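PDB 4FAJ: PrgZ from Enterococcus faecalis, which binds peptide pheromone as a membrane-anchored extracellular receptor of the solute-binding protein family 5 and probably takes part in peptide uptake. Local coordinates for residues Ala88-Asn101 and Leu547-Lys559. Residues are numbered along the deposited sequence; the frame is centred on the assembly and turned at random.
Sequences ANVMEGLYRLDEKN and LMHSIGAKYDYKK. With GOL (glycerol), chain D.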
ATOM      1  N   ALA A  88       8.228  -5.118  -7.592  1.00 13.30           N
ATOM      2  CA  ALA A  88       9.463  -4.386  -7.274  1.00 13.49           C
ATOM      3  C   ALA A  88      10.719  -5.244  -7.494  1.00 13.50           C
ATOM      4  O   ALA A  88      11.813  -4.716  -7.674  1.00 13.93           O
ATOM      5  CB  ALA A  88       9.420  -3.835  -5.841  1.00 13.21           C
ATOM      6  N   ASN A  89      10.538  -6.562  -7.531  1.00 13.84           N
ATOM      7  CA  ASN A  89      11.643  -7.517  -7.677  1.00 13.40           C
ATOM      8  C   ASN A  89      11.752  -8.223  -9.050  1.00 13.77           C
ATOM      9  O   ASN A  89      12.863  -8.613  -9.454  1.00 13.64           O
ATOM     10  CB  ASN A  89      11.578  -8.522  -6.536  1.00 13.03           C
ATOM     11  CG  ASN A  89      12.006  -7.919  -5.223  1.00 14.31           C
ATOM     12  OD1 ASN A  89      13.199  -7.742  -4.975  1.00 12.89           O
ATOM     13  ND2 ASN A  89      11.041  -7.598  -4.365  1.00 12.30           N
ATOM     14  N   VAL A  90      10.635  -8.371  -9.770  1.00 12.85           N
ATOM     15  CA  VAL A  90      10.686  -8.883 -11.143  1.00 13.58           C
ATOM     16  C   VAL A  90      10.631  -7.779 -12.200  1.00 13.73           C
ATOM     17  O   VAL A  90      10.937  -8.026 -13.365  1.00 15.44           O
ATOM     18  CB  VAL A  90       9.642 -10.025 -11.420  1.00 13.65           C
ATOM     19  CG1 VAL A  90       9.882 -11.207 -10.471  1.00 14.03           C
ATOM     20  CG2 VAL A  90       8.196  -9.508 -11.334  1.00 12.88           C
ATOM     21  N   MET A  91      10.293  -6.554 -11.790  1.00 13.92           N
ATOM     22  CA  MET A  91      10.317  -5.399 -12.671  1.00 14.11           C
ATOM     23  C   MET A  91      11.174  -4.283 -12.057  1.00 14.15           C
ATOM     24  O   MET A  91      11.728  -4.436 -10.960  1.00 13.77           O
ATOM     25  CB  MET A  91       8.895  -4.894 -12.958  1.00 14.00           C
ATOM     26  CG  MET A  91       8.045  -5.880 -13.729  1.00 14.84           C
ATOM     27  SD  MET A  91       6.557  -5.153 -14.405  1.00 15.47           S
ATOM     28  CE  MET A  91       7.180  -4.269 -15.845  1.00 14.50           C
ATOM     29  N   GLU A  92      11.313  -3.189 -12.796  1.00 14.46           N
ATOM     30  CA  GLU A  92      12.096  -2.028 -12.364  1.00 14.64           C
ATOM     31  C   GLU A  92      11.565  -0.778 -13.052  1.00 14.44           C
ATOM     32  O   GLU A  92      11.067  -0.843 -14.174  1.00 14.43           O
ATOM     33  CB  GLU A  92      13.570  -2.224 -12.727  1.00 15.47           C
ATOM     34  CG  GLU A  92      14.482  -1.115 -12.224  1.00 16.72           C
ATOM     35  CD  GLU A  92      15.931  -1.377 -12.527  1.00 20.57           C
ATOM     36  OE1 GLU A  92      16.310  -1.396 -13.727  1.00 22.78           O
ATOM     37  OE2 GLU A  92      16.692  -1.550 -11.557  1.00 21.54           O
ATOM     38  N   GLY A  93      11.653   0.352 -12.358  1.00 14.37           N
ATOM     39  CA  GLY A  93      11.226   1.641 -12.887  1.00 13.83           C
ATOM     40  C   GLY A  93      12.393   2.595 -13.078  1.00 14.00           C
ATOM     41  O   GLY A  93      13.568   2.198 -13.026  1.00 14.15           O
ATOM     42  N   LEU A  94      12.069   3.856 -13.316  1.00 13.57           N
ATOM     43  CA  LEU A  94      13.097   4.866 -13.554  1.00 13.98           C
ATOM     44  C   LEU A  94      14.021   5.035 -12.346  1.00 13.62           C
ATOM     45  O   LEU A  94      15.237   5.223 -12.513  1.00 13.14           O
ATOM     46  CB  LEU A  94      12.465   6.202 -13.919  1.00 13.63           C
ATOM     47  CG  LEU A  94      11.776   6.242 -15.290  1.00 14.00           C
ATOM     48  CD1 LEU A  94      10.961   7.512 -15.437  1.00 14.40           C
ATOM     49  CD2 LEU A  94      12.790   6.118 -16.423  1.00 12.09           C
ATOM     50  N   TYR A  95      13.420   4.989 -11.152  1.00 13.76           N
ATOM     51  CA  TYR A  95      14.130   5.110  -9.880  1.00 14.23           C
ATOM     52  C   TYR A  95      13.751   3.954  -8.937  1.00 15.24           C
ATOM     53  O   TYR A  95      12.696   3.314  -9.085  1.00 15.51           O
ATOM     54  CB  TYR A  95      13.859   6.490  -9.229  1.00 13.95           C
ATOM     55  CG  TYR A  95      14.231   7.599 -10.162  1.00 13.22           C
ATOM     56  CD1 TYR A  95      15.540   8.061 -10.226  1.00 12.14           C
ATOM     57  CD2 TYR A  95      13.308   8.115 -11.068  1.00 10.55           C
ATOM     58  CE1 TYR A  95      15.906   9.028 -11.127  1.00 13.80           C
ATOM     59  CE2 TYR A  95      13.672   9.092 -11.979  1.00 11.05           C
ATOM     60  CZ  TYR A  95      14.966   9.542 -12.004  1.00 12.31           C
ATOM     61  OH  TYR A  95      15.354  10.491 -12.903  1.00 11.92           O
ATOM     62  N   ARG A  96      14.656   3.682  -8.001  1.00 16.22           N
ATOM     63  CA  ARG A  96      14.530   2.617  -7.004  1.00 17.48           C
ATOM     64  C   ARG A  96      14.987   3.198  -5.661  1.00 17.71           C
ATOM     65  O   ARG A  96      16.025   3.871  -5.600  1.00 16.73           O
ATOM     66  CB  ARG A  96      15.429   1.440  -7.385  1.00 17.67           C
ATOM     67  CG  ARG A  96      15.375   0.243  -6.420  1.00 20.28           C
ATOM     68  CD  ARG A  96      16.549  -0.684  -6.641  1.00 23.39           C
ATOM     69  NE  ARG A  96      16.500  -1.385  -7.931  1.00 26.10           N
ATOM     70  CZ  ARG A  96      15.787  -2.484  -8.188  1.00 27.87           C
ATOM     71  NH1 ARG A  96      15.024  -3.051  -7.251  1.00 29.41           N
ATOM     72  NH2 ARG A  96      15.841  -3.031  -9.397  1.00 27.45           N
ATOM     73  N   LEU A  97      14.224   2.937  -4.598  1.00 17.86           N
ATOM     74  CA  LEU A  97      14.569   3.459  -3.275  1.00 18.90           C
ATOM     75  C   LEU A  97      15.843   2.845  -2.723  1.00 19.30           C
ATOM     76  O   LEU A  97      16.093   1.636  -2.864  1.00 19.96           O
ATOM     77  CB  LEU A  97      13.421   3.254  -2.272  1.00 19.01           C
ATOM     78  CG  LEU A  97      12.097   3.958  -2.563  1.00 19.24           C
ATOM     79  CD1 LEU A  97      11.209   3.856  -1.311  1.00 19.85           C
ATOM     80  CD2 LEU A  97      12.248   5.424  -3.017  1.00 20.26           C
ATOM     81  N   ASP A  98      16.663   3.687  -2.108  1.00 20.06           N
ATOM     82  CA  ASP A  98      17.855   3.227  -1.411  1.00 20.82           C
ATOM     83  C   ASP A  98      17.528   2.918   0.050  1.00 21.49           C
ATOM     84  O   ASP A  98      16.380   3.021   0.475  1.00 20.31           O
ATOM     85  CB  ASP A  98      19.006   4.250  -1.528  1.00 21.25           C
ATOM     86  CG  ASP A  98      18.715   5.584  -0.835  1.00 21.99           C
ATOM     87  OD1 ASP A  98      17.770   5.668  -0.011  1.00 22.05           O
ATOM     88  OD2 ASP A  98      19.448   6.560  -1.133  1.00 21.84           O
ATOM     89  N   GLU A  99      18.554   2.551   0.810  1.00 22.97           N
ATOM     90  CA  GLU A  99      18.396   2.170   2.213  1.00 24.56           C
ATOM     91  C   GLU A  99      17.781   3.263   3.099  1.00 24.63           C
ATOM     92  O   GLU A  99      17.271   2.974   4.189  1.00 25.22           O
ATOM     93  CB  GLU A  99      19.738   1.671   2.789  1.00 25.58           C
ATOM     94  CG  GLU A  99      20.871   2.713   2.872  1.00 28.89           C
ATOM     95  CD  GLU A  99      21.583   2.961   1.545  1.00 32.85           C
ATOM     96  OE1 GLU A  99      21.145   2.411   0.496  1.00 34.66           O
ATOM     97  OE2 GLU A  99      22.590   3.714   1.552  1.00 36.40           O
ATOM     98  N   LYS A 100      17.818   4.509   2.631  1.00 24.51           N
ATOM     99  CA  LYS A 100      17.206   5.632   3.340  1.00 24.57           C
ATOM    100  C   LYS A 100      15.876   6.038   2.731  1.00 23.56           C
ATOM    101  O   LYS A 100      15.369   7.119   3.010  1.00 23.13           O
ATOM    102  CB  LYS A 100      18.169   6.825   3.346  1.00 25.60           C
ATOM    103  CG  LYS A 100      19.461   6.529   4.090  1.00 28.30           C
ATOM    104  CD  LYS A 100      20.305   7.779   4.293  1.00 31.68           C
ATOM    105  CE  LYS A 100      21.256   7.614   5.468  1.00 33.18           C
ATOM    106  NZ  LYS A 100      22.148   6.424   5.318  1.00 35.44           N
ATOM    107  N   ASN A 101      15.301   5.157   1.909  1.00 22.89           N
ATOM    108  CA  ASN A 101      14.025   5.411   1.237  1.00 22.10           C
ATOM    109  C   ASN A 101      14.036   6.609   0.279  1.00 21.56           C
ATOM    110  O   ASN A 101      12.999   7.236   0.049  1.00 21.19           O
ATOM    111  CB  ASN A 101      12.885   5.528   2.259  1.00 22.10           C
ATOM    112  CG  ASN A 101      12.757   4.286   3.125  1.00 22.77           C
ATOM    113  OD1 ASN A 101      13.100   3.180   2.701  1.00 23.99           O
ATOM    114  ND2 ASN A 101      12.246   4.462   4.343  1.00 22.75           N
ATOM    115  N   LEU A 547      17.029  -5.331   1.483  1.00 18.54           N
ATOM    116  CA  LEU A 547      16.612  -3.970   1.806  1.00 18.94           C
ATOM    117  C   LEU A 547      15.132  -4.011   2.233  1.00 18.24           C
ATOM    118  O   LEU A 547      14.295  -4.524   1.503  1.00 17.73           O
ATOM    119  CB  LEU A 547      16.795  -3.063   0.592  1.00 19.08           C
ATOM    120  CG  LEU A 547      17.570  -1.776   0.768  1.00 22.06           C
ATOM    121  CD1 LEU A 547      18.989  -2.092   1.259  1.00 23.35           C
ATOM    122  CD2 LEU A 547      17.608  -1.002  -0.546  1.00 22.35           C
ATOM    123  N   MET A 548      14.825  -3.493   3.414  1.00 17.73           N
ATOM    124  CA  MET A 548      13.450  -3.435   3.914  1.00 17.74           C
ATOM    125  C   MET A 548      13.025  -1.962   3.998  1.00 17.43           C
ATOM    126  O   MET A 548      13.754  -1.157   4.562  1.00 18.34           O
ATOM    127  CB  MET A 548      13.379  -4.092   5.292  1.00 18.21           C
ATOM    128  CG  MET A 548      11.970  -4.261   5.845  1.00 18.81           C
ATOM    129  SD  MET A 548      11.955  -5.053   7.472  1.00 23.69           S
ATOM    130  CE  MET A 548      10.212  -5.328   7.684  1.00 17.87           C
ATOM    131  N   HIS A 549      11.868  -1.612   3.431  1.00 16.62           N
ATOM    132  CA  HIS A 549      11.420  -0.224   3.361  1.00 15.90           C
ATOM    133  C   HIS A 549      10.167  -0.020   4.218  1.00 15.92           C
ATOM    134  O   HIS A 549       9.228  -0.824   4.145  1.00 15.71           O
ATOM    135  CB  HIS A 549      11.102   0.160   1.910  1.00 15.54           C
ATOM    136  CG  HIS A 549      12.269   0.046   0.976  1.00 15.61           C
ATOM    137  ND1 HIS A 549      13.322   0.933   0.991  1.00 14.95           N
ATOM    138  CD2 HIS A 549      12.526  -0.827  -0.027  1.00 16.40           C
ATOM    139  CE1 HIS A 549      14.196   0.595   0.057  1.00 16.34           C
ATOM    140  NE2 HIS A 549      13.734  -0.464  -0.581  1.00 17.31           N
ATOM    141  N   SER A 550      10.137   1.053   5.010  1.00 15.78           N
ATOM    142  CA  SER A 550       8.928   1.417   5.775  1.00 15.61           C
ATOM    143  C   SER A 550       7.857   2.125   4.905  1.00 15.93           C
ATOM    144  O   SER A 550       6.704   2.289   5.332  1.00 14.84           O
ATOM    145  CB  SER A 550       9.296   2.289   6.963  1.00 16.14           C
ATOM    146  OG  SER A 550       9.981   3.448   6.528  1.00 15.44           O
ATOM    147  N   ILE A 551       8.253   2.548   3.706  1.00 16.40           N
ATOM    148  CA  ILE A 551       7.339   3.089   2.695  1.00 17.29           C
ATOM    149  C   ILE A 551       7.514   2.347   1.355  1.00 17.63           C
ATOM    150  O   ILE A 551       8.586   1.809   1.068  1.00 18.20           O
ATOM    151  CB  ILE A 551       7.550   4.615   2.443  1.00 18.12           C
ATOM    152  CG1 ILE A 551       8.915   4.899   1.806  1.00 19.64           C
ATOM    153  CG2 ILE A 551       7.403   5.419   3.721  1.00 18.82           C
ATOM    154  CD1 ILE A 551       9.137   6.382   1.470  1.00 23.32           C
ATOM    155  N   GLY A 552       6.466   2.337   0.543  1.00 17.06           N
ATOM    156  CA  GLY A 552       6.505   1.714  -0.778  1.00 17.27           C
ATOM    157  C   GLY A 552       6.591   0.202  -0.697  1.00 17.09           C
ATOM    158  O   GLY A 552       6.157  -0.408   0.286  1.00 17.21           O
ATOM    159  N   ALA A 553       7.160  -0.407  -1.733  1.00 16.63           N
ATOM    160  CA  ALA A 553       7.300  -1.860  -1.785  1.00 16.78           C
ATOM    161  C   ALA A 553       8.243  -2.286  -0.656  1.00 16.62           C
ATOM    162  O   ALA A 553       9.346  -1.782  -0.566  1.00 17.05           O
ATOM    163  CB  ALA A 553       7.841  -2.288  -3.137  1.00 16.75           C
ATOM    164  N   LYS A 554       7.803  -3.207   0.194  1.00 17.07           N
ATOM    165  CA  LYS A 554       8.474  -3.481   1.466  1.00 16.84           C
ATOM    166  C   LYS A 554       9.870  -4.099   1.343  1.00 16.66           C
ATOM    167  O   LYS A 554      10.761  -3.768   2.139  1.00 15.83           O
ATOM    168  CB  LYS A 554       7.611  -4.385   2.348  1.00 17.41           C
ATOM    169  CG  LYS A 554       8.143  -4.548   3.773  1.00 18.97           C
ATOM    170  CD  LYS A 554       7.234  -5.428   4.625  1.00 21.85           C
ATOM    171  CE  LYS A 554       5.947  -4.738   5.029  1.00 22.43           C
ATOM    172  NZ  LYS A 554       5.316  -5.410   6.236  1.00 21.66           N
ATOM    173  N   TYR A 555      10.061  -5.014   0.391  1.00 16.11           N
ATOM    174  CA  TYR A 555      11.343  -5.731   0.294  1.00 16.28           C
ATOM    175  C   TYR A 555      11.987  -5.578  -1.073  1.00 15.88           C
ATOM    176  O   TYR A 555      11.307  -5.650  -2.093  1.00 15.26           O
ATOM    177  CB  TYR A 555      11.172  -7.225   0.614  1.00 17.03           C
ATOM    178  CG  TYR A 555      10.796  -7.504   2.051  1.00 17.42           C
ATOM    179  CD1 TYR A 555      11.723  -7.334   3.071  1.00 19.26           C
ATOM    180  CD2 TYR A 555       9.508  -7.921   2.396  1.00 19.79           C
ATOM    181  CE1 TYR A 555      11.395  -7.571   4.393  1.00 19.74           C
ATOM    182  CE2 TYR A 555       9.168  -8.178   3.734  1.00 20.07           C
ATOM    183  CZ  TYR A 555      10.125  -7.991   4.720  1.00 20.27           C
ATOM    184  OH  TYR A 555       9.842  -8.230   6.046  1.00 22.20           O
ATOM    185  N   ASP A 556      13.302  -5.360  -1.070  1.00 15.46           N
ATOM    186  CA  ASP A 556      14.118  -5.388  -2.276  1.00 15.68           C
ATOM    187  C   ASP A 556      15.201  -6.453  -2.093  1.00 15.56           C
ATOM    188  O   ASP A 556      16.106  -6.314  -1.261  1.00 14.38           O
ATOM    189  CB  ASP A 556      14.749  -4.019  -2.541  1.00 16.14           C
ATOM    190  CG  ASP A 556      15.492  -3.959  -3.874  1.00 18.04           C
ATOM    191  OD1 ASP A 556      15.581  -4.996  -4.564  1.00 19.91           O
ATOM    192  OD2 ASP A 556      15.964  -2.860  -4.240  1.00 20.63           O
ATOM    193  N   TYR A 557      15.080  -7.522  -2.867  1.00 15.10           N
ATOM    194  CA  TYR A 557      15.982  -8.664  -2.773  1.00 15.62           C
ATOM    195  C   TYR A 557      17.140  -8.613  -3.782  1.00 15.98           C
ATOM    196  O   TYR A 557      17.919  -9.562  -3.881  1.00 15.60           O
ATOM    197  CB  TYR A 557      15.183  -9.940  -3.007  1.00 15.96           C
ATOM    198  CG  TYR A 557      13.990 -10.094  -2.088  1.00 15.25           C
ATOM    199  CD1 TYR A 557      14.154 -10.198  -0.722  1.00 15.91           C
ATOM    200  CD2 TYR A 557      12.692 -10.156  -2.598  1.00 15.65           C
ATOM    201  CE1 TYR A 557      13.057 -10.356   0.130  1.00 15.34           C
ATOM    202  CE2 TYR A 557      11.605 -10.309  -1.768  1.00 14.76           C
ATOM    203  CZ  TYR A 557      11.792 -10.423  -0.401  1.00 15.54           C
ATOM    204  OH  TYR A 557      10.704 -10.576   0.430  1.00 14.29           O
ATOM    205  N   LYS A 558      17.255  -7.511  -4.522  1.00 16.26           N
ATOM    206  CA  LYS A 558      18.221  -7.402  -5.611  1.00 16.73           C
ATOM    207  C   LYS A 558      19.631  -7.862  -5.212  1.00 17.84           C
ATOM    208  O   LYS A 558      20.258  -8.632  -5.929  1.00 18.16           O
ATOM    209  CB  LYS A 558      18.285  -5.959  -6.135  1.00 16.61           C
ATOM    210  CG  LYS A 558      19.403  -5.712  -7.166  1.00 16.69           C
ATOM    211  CD  LYS A 558      19.303  -4.302  -7.770  1.00 17.83           C
ATOM    212  CE  LYS A 558      20.549  -3.960  -8.553  1.00 17.66           C
ATOM    213  NZ  LYS A 558      20.526  -2.554  -9.030  1.00 17.08           N
ATOM    214  N   LYS A 559      20.119  -7.371  -4.078  1.00 18.94           N
ATOM    215  CA  LYS A 559      21.493  -7.625  -3.657  1.00 19.91           C
ATOM    216  C   LYS A 559      21.568  -8.682  -2.549  1.00 20.44           C
ATOM    217  O   LYS A 559      22.622  -8.878  -1.936  1.00 20.49           O
ATOM    218  CB  LYS A 559      22.162  -6.319  -3.217  1.00 20.69           C
ATOM    219  CG  LYS A 559      22.390  -5.324  -4.350  1.00 23.28           C
ATOM    220  CD  LYS A 559      23.203  -4.112  -3.862  1.00 26.69           C
ATOM    221  CE  LYS A 559      23.106  -2.903  -4.808  1.00 28.60           C
ATOM    222  NZ  LYS A 559      24.306  -2.739  -5.685  1.00 31.70           N
TER
HETATM  223  C1  GOL D 602      10.077   0.935  -3.650  1.00 23.14           C
HETATM  224  O1  GOL D 602       8.709   1.305  -3.659  1.00 21.36           O
HETATM  225  C2  GOL D 602      10.771   1.330  -4.957  1.00 23.90           C
HETATM  226  O2  GOL D 602      12.164   1.072  -4.868  1.00 23.05           O
HETATM  227  C3  GOL D 602      10.182   0.510  -6.106  1.00 23.88           C
HETATM  228  O3  GOL D 602      10.824   0.848  -7.334  1.00 23.60           O
HETATM  229  O   HOH W   1      14.857  -6.209  -7.024  1.00 20.54           O
HETATM  230  O   HOH W   2      18.488  -0.642  -9.758  1.00 21.42           O
HETATM  231  O   HOH W   3      14.768  -0.793  -3.128  1.00 12.58           O
HETATM  232  O   HOH W   4      15.200   1.105   4.296  1.00 42.55           O
HETATM  233  O   HOH W   5      12.812   1.913   5.815  1.00 21.94           O
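R96 reaches from strand 95-97 to D556 in the β-hairpin of strands 547-548 and 555-556 near the C-terminus of this family 5 solute-binding protein, and to K558 just after it. Strand 555-556 also meets N89 at the end of helix 81-90, while strand 547-548 packs through L547 against L97 and the D98-N101 turn. The CB and CG of R96 pass a bound glycerol, probably from the crystallisation liquor, and CD lies 3.3 Å from D556 OD2. A bend at chi3 (-68°) then turns the guanidinium between two acids. NH1 bonds D556 OD2 at 3.2 Å, from above the carboxylate plane and at a bent 140°, while NH2 makes the shorter salt bridge to E92 OE2. NE meets water 2, in the guanidinium plane, and that water also bonds E92 and K558 NZ. The K558 methylene CD lies over one guanidinium face, and its ammonium continues to D263, a zinc ligand; the acids probably offset the nearby like charges.

At the helix end, N89 OD1 accepts a nearly straight bond from Y557 N (2.8 Å), and ND2 donates to Y555 O and T85 O. Near the D98-N101 turn, L97 CD1 packs against I551 CG1 and sits above one face of the H549 ring, offset toward its rim. The ring edge faces D98 O through CE1, and H549 ND1 donates in the ring plane to N101 OD1 at 2.8 Å.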